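Local coordinates for filamentation induced by cAMP protein Fic (Desulfovibrio alaskensis, PDB 4RGL) that belongs to the Fic/DOC family and is a mainly helical protein whose C-terminal domain is of the helix-turn-helix clan, at residues D108-H113 with H183-G188; R126-G131 with P145-V150; I134-Q139 with V227-D232; K152-L157 with Y177-I182. All coordinates share one frame; numbering follows the deposited sequence.

Overall arrangement
All four contacts involve or adjoin helix 168-182 and the Fic motif loop that follows it. Contacts 1 and 4 are buried. Contact 4 pairs two antiparallel helices mainly through apolar side chains. Contact 1 packs the motif loop on helix 106-117 with a ring stack and one hydrogen bond. Contacts 2 and 3 are only partly buried, and each turns on one arginine. In contact 2, R128 binds neutral backbone carbonyls and also reaches the carbonyls of I182 and H183. In contact 3, R136 binds carboxylates, D232 across the contact and E180 of helix 168-182. The helix 168-182 thus joins contact 4 to both arginine sites, and P184 and F185 join it to contact 1.

Contact 1 of 4, residues D108-H113 with H183-G188; sequences DLLAAH and HPFADG
The Fic motif, HPFADG at its start, runs through the loop 183-188 between helices 168-182 and 189-202, and here F185 and H113 pack it against helix 106-117. The two rings form an offset stack, with centroids 3.9 Å apart and planes only 7° from parallel. F185 CD1 lies over the centre of the imidazole. On the phenyl, H113 CG sits over the face but off toward the rim. The overlap continues to H113 CB, which makes a CH-pi contact over the phenyl face, 3.9 Å from the F185 ring centroid. H113 holds CG anti to its backbone N (chi1 -177°), which carries the imidazole out of the helix and under the phenyl ring. The edge of F185 meets leucines one turn earlier. L110 CD2 comes to 3.7 Å from F185 CE1, and L109 CG lies in the ring plane, 4.0 Å from F185 CZ. F179 and Y127 add further packing around F185. Both nitrogens of H113 are engaged, ND1 with the backbone N of G125 and NE2 with the motif loop, which fixes the rotation of the ring. D187 also touches a bound unknown ligand through its carboxylate, while its carbonyl faces the helix. H113 NE2 donates to D187 O at 3.0 Å, with the acceptor almost in the imidazole plane.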
loop_
_atom_site.group_PDB
_atom_site.type_symbol
_atom_site.label_atom_id
_atom_site.label_comp_id
_atom_site.label_asym_id
_atom_site.label_seq_id
_atom_site.Cartn_x
_atom_site.Cartn_y
_atom_site.Cartn_z
ATOM N N ASP A 108 -13.984 -15.977 5.670
ATOM C CA ASP A 108 -12.931 -14.959 5.729
ATOM C C ASP A 108 -13.334 -13.721 4.933
ATOM O O ASP A 108 -13.045 -12.601 5.354
ATOM C CB ASP A 108 -11.601 -15.524 5.206
ATOM C CG ASP A 108 -10.990 -16.600 6.095
ATOM O OD1 ASP A 108 -11.389 -16.689 7.281
ATOM O OD2 ASP A 108 -10.060 -17.287 5.636
ATOM N N LEU A 109 -14.053 -13.921 3.800
ATOM C CA LEU A 109 -14.565 -12.818 2.982
ATOM C C LEU A 109 -15.573 -11.989 3.775
ATOM O O LEU A 109 -15.528 -10.755 3.730
ATOM C CB LEU A 109 -15.222 -13.368 1.686
ATOM C CG LEU A 109 -15.753 -12.312 0.677
ATOM C CD1 LEU A 109 -14.622 -11.543 0.047
ATOM C CD2 LEU A 109 -16.581 -12.970 -0.408
ATOM N N LEU A 110 -16.449 -12.663 4.541
ATOM C CA LEU A 110 -17.468 -11.992 5.341
ATOM C C LEU A 110 -16.839 -11.288 6.539
ATOM O O LEU A 110 -17.189 -10.144 6.829
ATOM C CB LEU A 110 -18.534 -13.001 5.809
ATOM C CG LEU A 110 -19.246 -13.775 4.682
ATOM C CD1 LEU A 110 -20.175 -14.801 5.241
ATOM C CD2 LEU A 110 -19.990 -12.830 3.737
ATOM N N ALA A 111 -15.853 -11.938 7.191
ATOM C CA ALA A 111 -15.125 -11.336 8.315
ATOM C C ALA A 111 -14.420 -10.023 7.883
ATOM O O ALA A 111 -14.396 -9.049 8.650
ATOM C CB ALA A 111 -14.106 -12.325 8.866
ATOM N N ALA A 112 -13.896 -9.989 6.639
ATOM C CA ALA A 112 -13.244 -8.801 6.092
ATOM C C ALA A 112 -14.253 -7.680 5.860
ATOM O O ALA A 112 -13.988 -6.527 6.215
ATOM C CB ALA A 112 -12.540 -9.147 4.788
ATOM N N HIS A 113 -15.424 -8.017 5.277
ATOM C CA HIS A 113 -16.477 -7.036 5.013
ATOM C C HIS A 113 -16.989 -6.423 6.329
ATOM O O HIS A 113 -17.265 -5.215 6.381
ATOM C CB HIS A 113 -17.627 -7.677 4.236
ATOM C CG HIS A 113 -18.710 -6.715 3.875
ATOM N ND1 HIS A 113 -19.899 -6.672 4.580
ATOM C CD2 HIS A 113 -18.717 -5.730 2.946
ATOM C CE1 HIS A 113 -20.604 -5.697 4.032
ATOM N NE2 HIS A 113 -19.930 -5.101 3.044
ATOM N N HIS A 183 -21.308 -8.034 -7.182
ATOM C CA HIS A 183 -21.601 -7.023 -6.133
ATOM C C HIS A 183 -22.336 -7.694 -4.966
ATOM O O HIS A 183 -23.542 -7.507 -4.807
ATOM C CB HIS A 183 -22.438 -5.853 -6.711
ATOM C CG HIS A 183 -21.650 -4.612 -6.993
ATOM N ND1 HIS A 183 -20.700 -4.575 -7.997
ATOM C CD2 HIS A 183 -21.806 -3.359 -6.495
ATOM C CE1 HIS A 183 -20.249 -3.329 -8.020
ATOM N NE2 HIS A 183 -20.889 -2.559 -7.138
ATOM N N PRO A 184 -21.665 -8.629 -4.245
ATOM C CA PRO A 184 -22.398 -9.473 -3.287
ATOM C C PRO A 184 -22.869 -8.717 -2.045
ATOM O O PRO A 184 -23.776 -9.178 -1.369
ATOM C CB PRO A 184 -21.372 -10.545 -2.912
ATOM C CG PRO A 184 -20.063 -9.917 -3.161
ATOM C CD PRO A 184 -20.255 -9.051 -4.364
ATOM N N PHE A 185 -22.224 -7.601 -1.713
ATOM C CA PHE A 185 -22.558 -6.878 -0.492
ATOM C C PHE A 185 -23.403 -5.637 -0.789
ATOM O O PHE A 185 -23.393 -5.130 -1.915
ATOM C CB PHE A 185 -21.288 -6.484 0.260
ATOM C CG PHE A 185 -20.417 -7.659 0.634
ATOM C CD1 PHE A 185 -20.754 -8.485 1.699
ATOM C CD2 PHE A 185 -19.233 -7.911 -0.047
ATOM C CE1 PHE A 185 -19.947 -9.568 2.047
ATOM C CE2 PHE A 185 -18.417 -8.986 0.312
ATOM C CZ PHE A 185 -18.781 -9.811 1.355
ATOM N N ALA A 186 -24.140 -5.158 0.217
ATOM C CA ALA A 186 -24.952 -3.959 0.088
ATOM C C ALA A 186 -24.072 -2.719 -0.171
ATOM O O ALA A 186 -24.482 -1.817 -0.902
ATOM C CB ALA A 186 -25.785 -3.758 1.340
ATOM N N ASP A 187 -22.863 -2.680 0.435
ATOM C CA ASP A 187 -21.931 -1.557 0.265
ATOM C C ASP A 187 -20.492 -2.042 0.270
ATOM O O ASP A 187 -20.200 -3.101 0.823
ATOM C CB ASP A 187 -22.128 -0.504 1.389
ATOM C CG ASP A 187 -23.517 0.097 1.452
ATOM O OD1 ASP A 187 -24.372 -0.461 2.172
ATOM O OD2 ASP A 187 -23.722 1.186 0.859
ATOM N N GLY A 188 -19.594 -1.228 -0.287
ATOM C CA GLY A 188 -18.156 -1.477 -0.241
ATOM C C GLY A 188 -17.655 -2.577 -1.160
ATOM O O GLY A 188 -16.577 -3.131 -0.926
#

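Contact 2 of 4, residues R126-G131 with P145-V150; sequences RYRSGG and PPADRV
The two loops run closest at G130 and A147, with CA atoms 5.2 Å apart, and stay near each other as far as Y127 and V150. A147 CB faces the carbonyls of R128, S129 and G130, lying 3.3 Å from R128 O. The main grip is made by the R128 side chain. Its CG sits between the backbone N and the carbonyl carbon (chi1 52°), and the chain then extends to bring the guanidinium alongside P145. Both terminal nitrogens bond the same acceptor end-on: R128 NH2 is 2.6 Å and R128 NH1 3.0 Å from P145 O, which lies in the guanidinium plane. R128 NH1 also bonds G130 O at 2.9 Å, within its own loop. V150 CG2 lies over one guanidinium face, toward its rim near NH2. The other valine branch, CG1, lies over the Y127 ring, 4.1 Å from its centroid. The Y127 hydroxyl is bonded to E106. Beyond the two loops, R128 NE bonds H183 O and NH2 bonds I182 O. Carbonyls from three places thus fix the orientation of the guanidinium of the buried R128, and its charge probably also benefits from the C-terminal end of helix 168-182.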
loop_
_atom_site.group_PDB
_atom_site.type_symbol
_atom_site.label_atom_id
_atom_site.label_comp_id
_atom_site.label_asym_id
_atom_site.label_seq_id
_atom_site.Cartn_x
_atom_site.Cartn_y
_atom_site.Cartn_z
ATOM N N ARG A 126 -22.221 -10.135 5.652
ATOM C CA ARG A 126 -23.237 -10.982 5.022
ATOM C C ARG A 126 -23.598 -10.426 3.668
ATOM O O ARG A 126 -23.373 -9.236 3.411
ATOM C CB ARG A 126 -24.500 -11.100 5.917
ATOM C CG ARG A 126 -25.081 -9.756 6.351
ATOM C CD ARG A 126 -26.229 -9.932 7.327
ATOM N NE ARG A 126 -26.577 -8.672 7.989
ATOM C CZ ARG A 126 -26.013 -8.247 9.120
ATOM N NH1 ARG A 126 -25.079 -8.980 9.718
ATOM N NH2 ARG A 126 -26.378 -7.091 9.658
ATOM N N TYR A 127 -24.149 -11.262 2.789
ATOM C CA TYR A 127 -24.532 -10.805 1.462
ATOM C C TYR A 127 -25.827 -10.007 1.528
ATOM O O TYR A 127 -26.612 -10.173 2.469
ATOM C CB TYR A 127 -24.669 -11.988 0.488
ATOM C CG TYR A 127 -23.388 -12.781 0.319
ATOM C CD1 TYR A 127 -22.159 -12.139 0.172
ATOM C CD2 TYR A 127 -23.416 -14.166 0.178
ATOM C CE1 TYR A 127 -20.982 -12.860 -0.020
ATOM C CE2 TYR A 127 -22.246 -14.899 -0.025
ATOM C CZ TYR A 127 -21.030 -14.242 -0.128
ATOM O OH TYR A 127 -19.873 -14.961 -0.317
ATOM N N ARG A 128 -26.013 -9.083 0.574
ATOM C CA ARG A 128 -27.194 -8.220 0.510
ATOM C C ARG A 128 -28.479 -9.041 0.408
ATOM O O ARG A 128 -28.502 -10.086 -0.254
ATOM C CB ARG A 128 -27.088 -7.260 -0.680
ATOM C CG ARG A 128 -26.790 -7.959 -1.987
ATOM C CD ARG A 128 -26.547 -6.986 -3.093
ATOM N NE ARG A 128 -26.051 -7.650 -4.298
ATOM C CZ ARG A 128 -26.834 -8.125 -5.260
ATOM N NH1 ARG A 128 -28.154 -8.027 -5.159
ATOM N NH2 ARG A 128 -26.304 -8.707 -6.325
ATOM N N SER A 129 -29.540 -8.583 1.082
ATOM C CA SER A 129 -30.834 -9.254 1.049
ATOM C C SER A 129 -31.659 -8.769 -0.134
ATOM O O SER A 129 -32.640 -9.423 -0.521
ATOM C CB SER A 129 -31.591 -9.016 2.351
ATOM O OG SER A 129 -31.798 -7.632 2.575
ATOM N N GLY A 130 -31.253 -7.638 -0.711
ATOM C CA GLY A 130 -31.954 -7.040 -1.832
ATOM C C GLY A 130 -31.052 -6.684 -2.990
ATOM O O GLY A 130 -29.869 -7.049 -3.009
ATOM N N GLY A 131 -31.621 -5.997 -3.975
ATOM C CA GLY A 131 -30.887 -5.554 -5.146
ATOM C C GLY A 131 -29.954 -4.401 -4.851
ATOM O O GLY A 131 -30.084 -3.738 -3.816
ATOM N N PRO A 145 -26.941 -8.762 -10.090
ATOM C CA PRO A 145 -27.835 -9.942 -10.078
ATOM C C PRO A 145 -28.749 -9.973 -8.830
ATOM O O PRO A 145 -28.381 -9.445 -7.774
ATOM C CB PRO A 145 -26.856 -11.125 -10.077
ATOM C CG PRO A 145 -25.592 -10.577 -10.639
ATOM C CD PRO A 145 -25.520 -9.158 -10.185
ATOM N N PRO A 146 -29.955 -10.598 -8.926
ATOM C CA PRO A 146 -30.836 -10.665 -7.745
ATOM C C PRO A 146 -30.113 -11.245 -6.527
ATOM O O PRO A 146 -29.231 -12.090 -6.674
ATOM C CB PRO A 146 -31.974 -11.574 -8.207
ATOM C CG PRO A 146 -31.996 -11.437 -9.674
ATOM C CD PRO A 146 -30.566 -11.263 -10.094
ATOM N N ALA A 147 -30.494 -10.790 -5.319
ATOM C CA ALA A 147 -29.835 -11.188 -4.070
ATOM C C ALA A 147 -29.868 -12.719 -3.849
ATOM O O ALA A 147 -28.943 -13.265 -3.248
ATOM C CB ALA A 147 -30.483 -10.490 -2.902
ATOM N N ASP A 148 -30.934 -13.405 -4.335
ATOM C CA ASP A 148 -31.076 -14.852 -4.141
ATOM C C ASP A 148 -30.092 -15.647 -5.043
ATOM O O ASP A 148 -29.838 -16.830 -4.780
ATOM C CB ASP A 148 -32.532 -15.308 -4.395
ATOM C CG ASP A 148 -33.122 -14.881 -5.737
ATOM O OD1 ASP A 148 -32.336 -14.589 -6.669
ATOM O OD2 ASP A 148 -34.368 -14.911 -5.876
ATOM N N ARG A 149 -29.503 -14.983 -6.067
ATOM C CA ARG A 149 -28.523 -15.634 -6.960
ATOM C C ARG A 149 -27.121 -15.552 -6.372
ATOM O O ARG A 149 -26.260 -16.375 -6.705
ATOM C CB ARG A 149 -28.537 -14.980 -8.360
ATOM C CG ARG A 149 -29.923 -14.865 -8.992
ATOM C CD ARG A 149 -30.420 -16.175 -9.572
ATOM N NE ARG A 149 -31.749 -16.026 -10.169
ATOM C CZ ARG A 149 -31.961 -15.624 -11.421
ATOM N NH1 ARG A 149 -30.935 -15.334 -12.217
ATOM N NH2 ARG A 149 -33.198 -15.503 -11.886
ATOM N N VAL A 150 -26.874 -14.521 -5.521
ATOM C CA VAL A 150 -25.546 -14.210 -4.973
ATOM C C VAL A 150 -24.911 -15.455 -4.250
ATOM O O VAL A 150 -23.770 -15.803 -4.547
ATOM C CB VAL A 150 -25.602 -12.984 -4.020
ATOM C CG1 VAL A 150 -24.256 -12.756 -3.338
ATOM C CG2 VAL A 150 -26.052 -11.733 -4.765
#

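Contact 3 of 4, residues I134-Q139 with V227-D232; sequences IFRGEQ and VLAVAD
A salt bridge joins R136, in the hairpin loop after strand 133-134, to D232 on helix 221-234. R136 NH1 bonds D232 OD2 at 3.0 Å, with an N-H...acceptor angle of 150°. R136 NH2 adds a weak bond of 3.4 Å to the same D232 OD2. The acceptor lies near the guanidinium plane, but NH1 meets it from above the carboxylate plane. The two planes are 69° apart, so this is not a flat paired bridge. R136 NH2 also makes a salt bridge with E180 of helix 168-182.

The extended R136 side chain runs nearly perpendicular to that of L228. L228 CG lies 3.8 Å from R136 NE, and the carbonyl O of L228 lies over one guanidinium face. A229 CA also comes near R136 NH1, at 3.9 Å. Further out, Q139 reaches the same helix. Its extended chain, with CG anti to the backbone N (chi1 -173°), brings the end of the amide against the A229 methyl, which lies near the amide plane. A229 CB lies near both terminal atoms, 3.2 Å from Q139 OE1.

R136 and Q139 are the two ends of a type II' beta turn. G137 in that turn bonds a bound unknown ligand through its backbone N. The hairpin precedes the Fic motif in sequence, consistent with the flap of Fic proteins. One arginine therefore ties the hairpin to two helices. Its charge is shared between two carboxylates, which probably keeps all three groups ionised.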
loop_
_atom_site.group_PDB
_atom_site.type_symbol
_atom_site.label_atom_id
_atom_site.label_comp_id
_atom_site.label_asym_id
_atom_site.label_seq_id
_atom_site.Cartn_x
_atom_site.Cartn_y
_atom_site.Cartn_z
ATOM N N ILE A 134 -24.896 -1.076 -9.660
ATOM C CA ILE A 134 -23.467 -1.107 -9.957
ATOM C C ILE A 134 -23.045 0.240 -10.550
ATOM O O ILE A 134 -23.600 0.673 -11.570
ATOM C CB ILE A 134 -23.104 -2.291 -10.908
ATOM C CG1 ILE A 134 -23.542 -3.646 -10.309
ATOM C CG2 ILE A 134 -21.601 -2.285 -11.239
ATOM C CD1 ILE A 134 -23.288 -4.866 -11.233
ATOM N N PHE A 135 -22.101 0.926 -9.883
ATOM C CA PHE A 135 -21.583 2.212 -10.347
ATOM C C PHE A 135 -20.232 2.040 -11.012
ATOM O O PHE A 135 -19.327 1.424 -10.428
ATOM C CB PHE A 135 -21.472 3.209 -9.179
ATOM C CG PHE A 135 -22.788 3.768 -8.706
ATOM C CD1 PHE A 135 -23.544 3.101 -7.749
ATOM C CD2 PHE A 135 -23.245 5.001 -9.165
ATOM C CE1 PHE A 135 -24.755 3.628 -7.302
ATOM C CE2 PHE A 135 -24.442 5.539 -8.694
ATOM C CZ PHE A 135 -25.194 4.847 -7.772
ATOM N N ARG A 136 -20.079 2.578 -12.234
ATOM C CA ARG A 136 -18.798 2.552 -12.932
ATOM C C ARG A 136 -18.412 3.974 -13.360
ATOM O O ARG A 136 -18.459 4.311 -14.544
ATOM C CB ARG A 136 -18.833 1.590 -14.145
ATOM C CG ARG A 136 -19.077 0.136 -13.749
ATOM C CD ARG A 136 -18.513 -0.831 -14.762
ATOM N NE ARG A 136 -18.826 -2.217 -14.413
ATOM C CZ ARG A 136 -19.719 -2.959 -15.061
ATOM N NH1 ARG A 136 -20.319 -2.488 -16.149
ATOM N NH2 ARG A 136 -19.964 -4.201 -14.670
ATOM N N GLY A 137 -18.087 4.808 -12.372
ATOM C CA GLY A 137 -17.735 6.202 -12.603
ATOM C C GLY A 137 -18.914 7.037 -13.057
ATOM O O GLY A 137 -19.997 6.974 -12.457
ATOM N N GLU A 138 -18.726 7.808 -14.147
ATOM C CA GLU A 138 -19.773 8.677 -14.691
ATOM C C GLU A 138 -20.638 7.910 -15.711
ATOM O O GLU A 138 -21.361 8.527 -16.507
ATOM C CB GLU A 138 -19.152 9.928 -15.339
ATOM N N GLN A 139 -20.596 6.570 -15.655
ATOM C CA GLN A 139 -21.359 5.708 -16.556
ATOM C C GLN A 139 -22.790 5.474 -16.009
ATOM O O GLN A 139 -23.035 5.654 -14.809
ATOM C CB GLN A 139 -20.621 4.373 -16.747
ATOM C CG GLN A 139 -21.234 3.449 -17.786
ATOM C CD GLN A 139 -20.436 2.176 -17.918
ATOM O OE1 GLN A 139 -19.213 2.148 -17.687
ATOM N NE2 GLN A 139 -21.100 1.099 -18.320
ATOM N N VAL A 227 -12.766 -0.071 -19.524
ATOM C CA VAL A 227 -12.308 -1.428 -19.867
ATOM C C VAL A 227 -13.166 -2.456 -19.139
ATOM O O VAL A 227 -13.552 -3.466 -19.725
ATOM C CB VAL A 227 -10.807 -1.625 -19.542
ATOM N N LEU A 228 -13.514 -2.163 -17.882
ATOM C CA LEU A 228 -14.364 -3.023 -17.072
ATOM C C LEU A 228 -15.783 -3.126 -17.680
ATOM O O LEU A 228 -16.382 -4.205 -17.662
ATOM C CB LEU A 228 -14.428 -2.474 -15.638
ATOM C CG LEU A 228 -15.196 -3.293 -14.620
ATOM C CD1 LEU A 228 -14.681 -4.734 -14.563
ATOM C CD2 LEU A 228 -15.112 -2.658 -13.263
ATOM N N ALA A 229 -16.296 -2.007 -18.258
ATOM C CA ALA A 229 -17.618 -1.982 -18.895
ATOM C C ALA A 229 -17.589 -2.676 -20.256
ATOM O O ALA A 229 -18.535 -3.391 -20.597
ATOM C CB ALA A 229 -18.096 -0.550 -19.053
ATOM N N VAL A 230 -16.501 -2.448 -21.056
ATOM C CA VAL A 230 -16.341 -3.085 -22.372
ATOM C C VAL A 230 -16.217 -4.597 -22.199
ATOM O O VAL A 230 -16.865 -5.356 -22.925
ATOM C CB VAL A 230 -15.130 -2.510 -23.142
ATOM N N ALA A 231 -15.442 -5.036 -21.172
ATOM C CA ALA A 231 -15.294 -6.454 -20.833
ATOM C C ALA A 231 -16.636 -7.053 -20.388
ATOM O O ALA A 231 -16.951 -8.189 -20.743
ATOM C CB ALA A 231 -14.253 -6.622 -19.736
ATOM N N ASP A 232 -17.446 -6.261 -19.650
ATOM C CA ASP A 232 -18.787 -6.666 -19.212
ATOM C C ASP A 232 -19.741 -6.798 -20.426
ATOM O O ASP A 232 -20.501 -7.767 -20.512
ATOM C CB ASP A 232 -19.345 -5.643 -18.190
ATOM C CG ASP A 232 -20.795 -5.869 -17.800
ATOM O OD1 ASP A 232 -21.184 -7.042 -17.615
ATOM O OD2 ASP A 232 -21.511 -4.871 -17.585
#

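Contact 4 of 4, residues K152-L157 with Y177-I182; sequences KLMADL and YEFEFI
I182 fills the hollow between L153, M154 and L157, where helices 150-163 and 168-182 pack side by side. The two segments run antiparallel, at 174° between their directions, with axes 10.8 Å apart. The bump is the end of I182. Its CD1 lies 3.7 Å from L153 CB and 4.2 Å from L157 CD2. I182 points CG1 anti to its carbonyl carbon (chi1 -56°), which aims CD1 across into this hollow.

L157 is the matching bump from the other helix. Both of its methyls rest against E178 CB from the same side, L157 CD1 at 3.6 Å. L157 CD2 reaches deeper, to 3.9 Å from F179 N, and so wedges between E178 and F179 beside I182.

M154, modelled as selenomethionine, closes one flank. Bends at chi2 (-62°) and chi3 turn the terminal methyl across to the other helix. There M154 CE nestles against CB, CG2 and CD1 of I182 and comes to 3.9 Å from F179 CD2. The selenium makes an oblique Met-aromatic contact with F179, 5.2 Å from the ring centroid. P184 and Y127 pack on M154 as well, so this flank continues into the neighbouring loops. L153 lies toward the opposite flank, where its CD1 meets I182 CG2 at 4.1 Å.

Only four residues, 164-167, separate the two helices. The arrangement is an antiparallel helical hairpin of the Fic fold, whose second helix leads straight into the Fic motif.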
loop_
_atom_site.group_PDB
_atom_site.type_symbol
_atom_site.label_atom_id
_atom_site.label_comp_id
_atom_site.label_asym_id
_atom_site.label_seq_id
_atom_site.Cartn_x
_atom_site.Cartn_y
_atom_site.Cartn_z
ATOM N N LYS A 152 -25.041 -18.721 -4.531
ATOM C CA LYS A 152 -24.523 -19.714 -5.492
ATOM C C LYS A 152 -23.374 -19.114 -6.330
ATOM O O LYS A 152 -22.335 -19.758 -6.499
ATOM C CB LYS A 152 -25.661 -20.219 -6.416
ATOM C CG LYS A 152 -25.210 -21.237 -7.482
ATOM C CD LYS A 152 -24.876 -22.610 -6.877
ATOM C CE LYS A 152 -24.367 -23.586 -7.916
ATOM N NZ LYS A 152 -25.369 -23.832 -8.987
ATOM N N LEU A 153 -23.566 -17.877 -6.848
ATOM C CA LEU A 153 -22.540 -17.186 -7.647
ATOM C C LEU A 153 -21.227 -17.066 -6.868
ATOM O O LEU A 153 -20.150 -17.325 -7.418
ATOM C CB LEU A 153 -23.039 -15.781 -8.059
ATOM C CG LEU A 153 -24.130 -15.736 -9.121
ATOM C CD1 LEU A 153 -24.793 -14.384 -9.157
ATOM C CD2 LEU A 153 -23.580 -16.090 -10.483
HETATM N N MSE A 154 -21.321 -16.703 -5.577
HETATM C CA MSE A 154 -20.161 -16.532 -4.716
HETATM C C MSE A 154 -19.567 -17.874 -4.326
HETATM O O MSE A 154 -18.345 -18.012 -4.298
HETATM C CB MSE A 154 -20.531 -15.726 -3.469
HETATM C CG MSE A 154 -20.591 -14.243 -3.739
HETATM SE SE MSE A 154 -18.862 -13.598 -4.305
HETATM C CE MSE A 154 -19.366 -12.376 -5.415
ATOM N N ALA A 155 -20.425 -18.885 -4.080
ATOM C CA ALA A 155 -19.962 -20.231 -3.762
ATOM C C ALA A 155 -19.150 -20.799 -4.909
ATOM O O ALA A 155 -18.043 -21.306 -4.692
ATOM C CB ALA A 155 -21.146 -21.135 -3.460
ATOM N N ASP A 156 -19.663 -20.648 -6.158
ATOM C CA ASP A 156 -18.979 -21.126 -7.359
ATOM C C ASP A 156 -17.662 -20.393 -7.558
ATOM O O ASP A 156 -16.632 -21.030 -7.787
ATOM C CB ASP A 156 -19.875 -20.945 -8.602
ATOM C CG ASP A 156 -21.112 -21.827 -8.619
ATOM O OD1 ASP A 156 -21.107 -22.878 -7.923
ATOM O OD2 ASP A 156 -22.044 -21.525 -9.394
ATOM N N LEU A 157 -17.683 -19.049 -7.437
ATOM C CA LEU A 157 -16.496 -18.222 -7.628
ATOM C C LEU A 157 -15.382 -18.602 -6.628
ATOM O O LEU A 157 -14.222 -18.723 -7.024
ATOM C CB LEU A 157 -16.859 -16.727 -7.484
ATOM C CG LEU A 157 -15.717 -15.734 -7.718
ATOM C CD1 LEU A 157 -15.084 -15.932 -9.094
ATOM C CD2 LEU A 157 -16.192 -14.311 -7.548
ATOM N N TYR A 177 -12.813 -9.305 -11.536
ATOM C CA TYR A 177 -13.780 -9.100 -12.609
ATOM C C TYR A 177 -15.115 -9.755 -12.279
ATOM O O TYR A 177 -16.165 -9.133 -12.453
ATOM C CB TYR A 177 -13.225 -9.655 -13.927
ATOM C CG TYR A 177 -14.222 -9.670 -15.061
ATOM C CD1 TYR A 177 -14.512 -8.512 -15.778
ATOM C CD2 TYR A 177 -14.777 -10.866 -15.509
ATOM C CE1 TYR A 177 -15.376 -8.532 -16.871
ATOM C CE2 TYR A 177 -15.610 -10.906 -16.626
ATOM C CZ TYR A 177 -15.915 -9.735 -17.299
ATOM O OH TYR A 177 -16.769 -9.767 -18.378
ATOM N N GLU A 178 -15.085 -11.000 -11.801
ATOM C CA GLU A 178 -16.301 -11.719 -11.447
ATOM C C GLU A 178 -16.972 -11.095 -10.220
ATOM O O GLU A 178 -18.182 -10.866 -10.233
ATOM C CB GLU A 178 -15.997 -13.196 -11.192
ATOM C CG GLU A 178 -15.632 -13.964 -12.452
ATOM C CD GLU A 178 -16.721 -13.989 -13.508
ATOM O OE1 GLU A 178 -17.899 -14.207 -13.144
ATOM O OE2 GLU A 178 -16.394 -13.801 -14.700
ATOM N N PHE A 179 -16.167 -10.769 -9.175
ATOM C CA PHE A 179 -16.662 -10.168 -7.932
ATOM C C PHE A 179 -17.366 -8.836 -8.209
ATOM O O PHE A 179 -18.411 -8.568 -7.626
ATOM C CB PHE A 179 -15.499 -9.959 -6.936
ATOM C CG PHE A 179 -15.926 -9.497 -5.565
ATOM C CD1 PHE A 179 -16.102 -8.143 -5.289
ATOM C CD2 PHE A 179 -16.126 -10.409 -4.538
ATOM C CE1 PHE A 179 -16.527 -7.718 -4.025
ATOM C CE2 PHE A 179 -16.522 -9.980 -3.265
ATOM C CZ PHE A 179 -16.719 -8.635 -3.018
ATOM N N GLU A 180 -16.791 -8.002 -9.102
ATOM C CA GLU A 180 -17.367 -6.695 -9.435
ATOM C C GLU A 180 -18.732 -6.868 -10.132
ATOM O O GLU A 180 -19.642 -6.070 -9.908
ATOM C CB GLU A 180 -16.396 -5.888 -10.328
ATOM C CG GLU A 180 -16.691 -4.386 -10.379
ATOM C CD GLU A 180 -17.751 -3.934 -11.378
ATOM O OE1 GLU A 180 -18.203 -4.771 -12.193
ATOM O OE2 GLU A 180 -18.043 -2.717 -11.415
ATOM N N PHE A 181 -18.871 -7.922 -10.968
ATOM C CA PHE A 181 -20.123 -8.201 -11.666
ATOM C C PHE A 181 -21.227 -8.616 -10.683
ATOM O O PHE A 181 -22.394 -8.251 -10.877
ATOM C CB PHE A 181 -19.920 -9.298 -12.727
ATOM C CG PHE A 181 -21.207 -9.832 -13.323
ATOM C CD1 PHE A 181 -21.864 -9.142 -14.334
ATOM C CD2 PHE A 181 -21.767 -11.021 -12.860
ATOM C CE1 PHE A 181 -23.069 -9.625 -14.865
ATOM C CE2 PHE A 181 -22.974 -11.495 -13.384
ATOM C CZ PHE A 181 -23.610 -10.801 -14.391
ATOM N N ILE A 182 -20.875 -9.407 -9.660
ATOM C CA ILE A 182 -21.867 -9.935 -8.730
ATOM C C ILE A 182 -22.286 -8.853 -7.697
ATOM O O ILE A 182 -23.478 -8.738 -7.400
ATOM C CB ILE A 182 -21.353 -11.222 -8.026
ATOM C CG1 ILE A 182 -20.935 -12.297 -9.075
ATOM C CG2 ILE A 182 -22.420 -11.780 -7.048
ATOM C CD1 ILE A 182 -20.189 -13.537 -8.500
#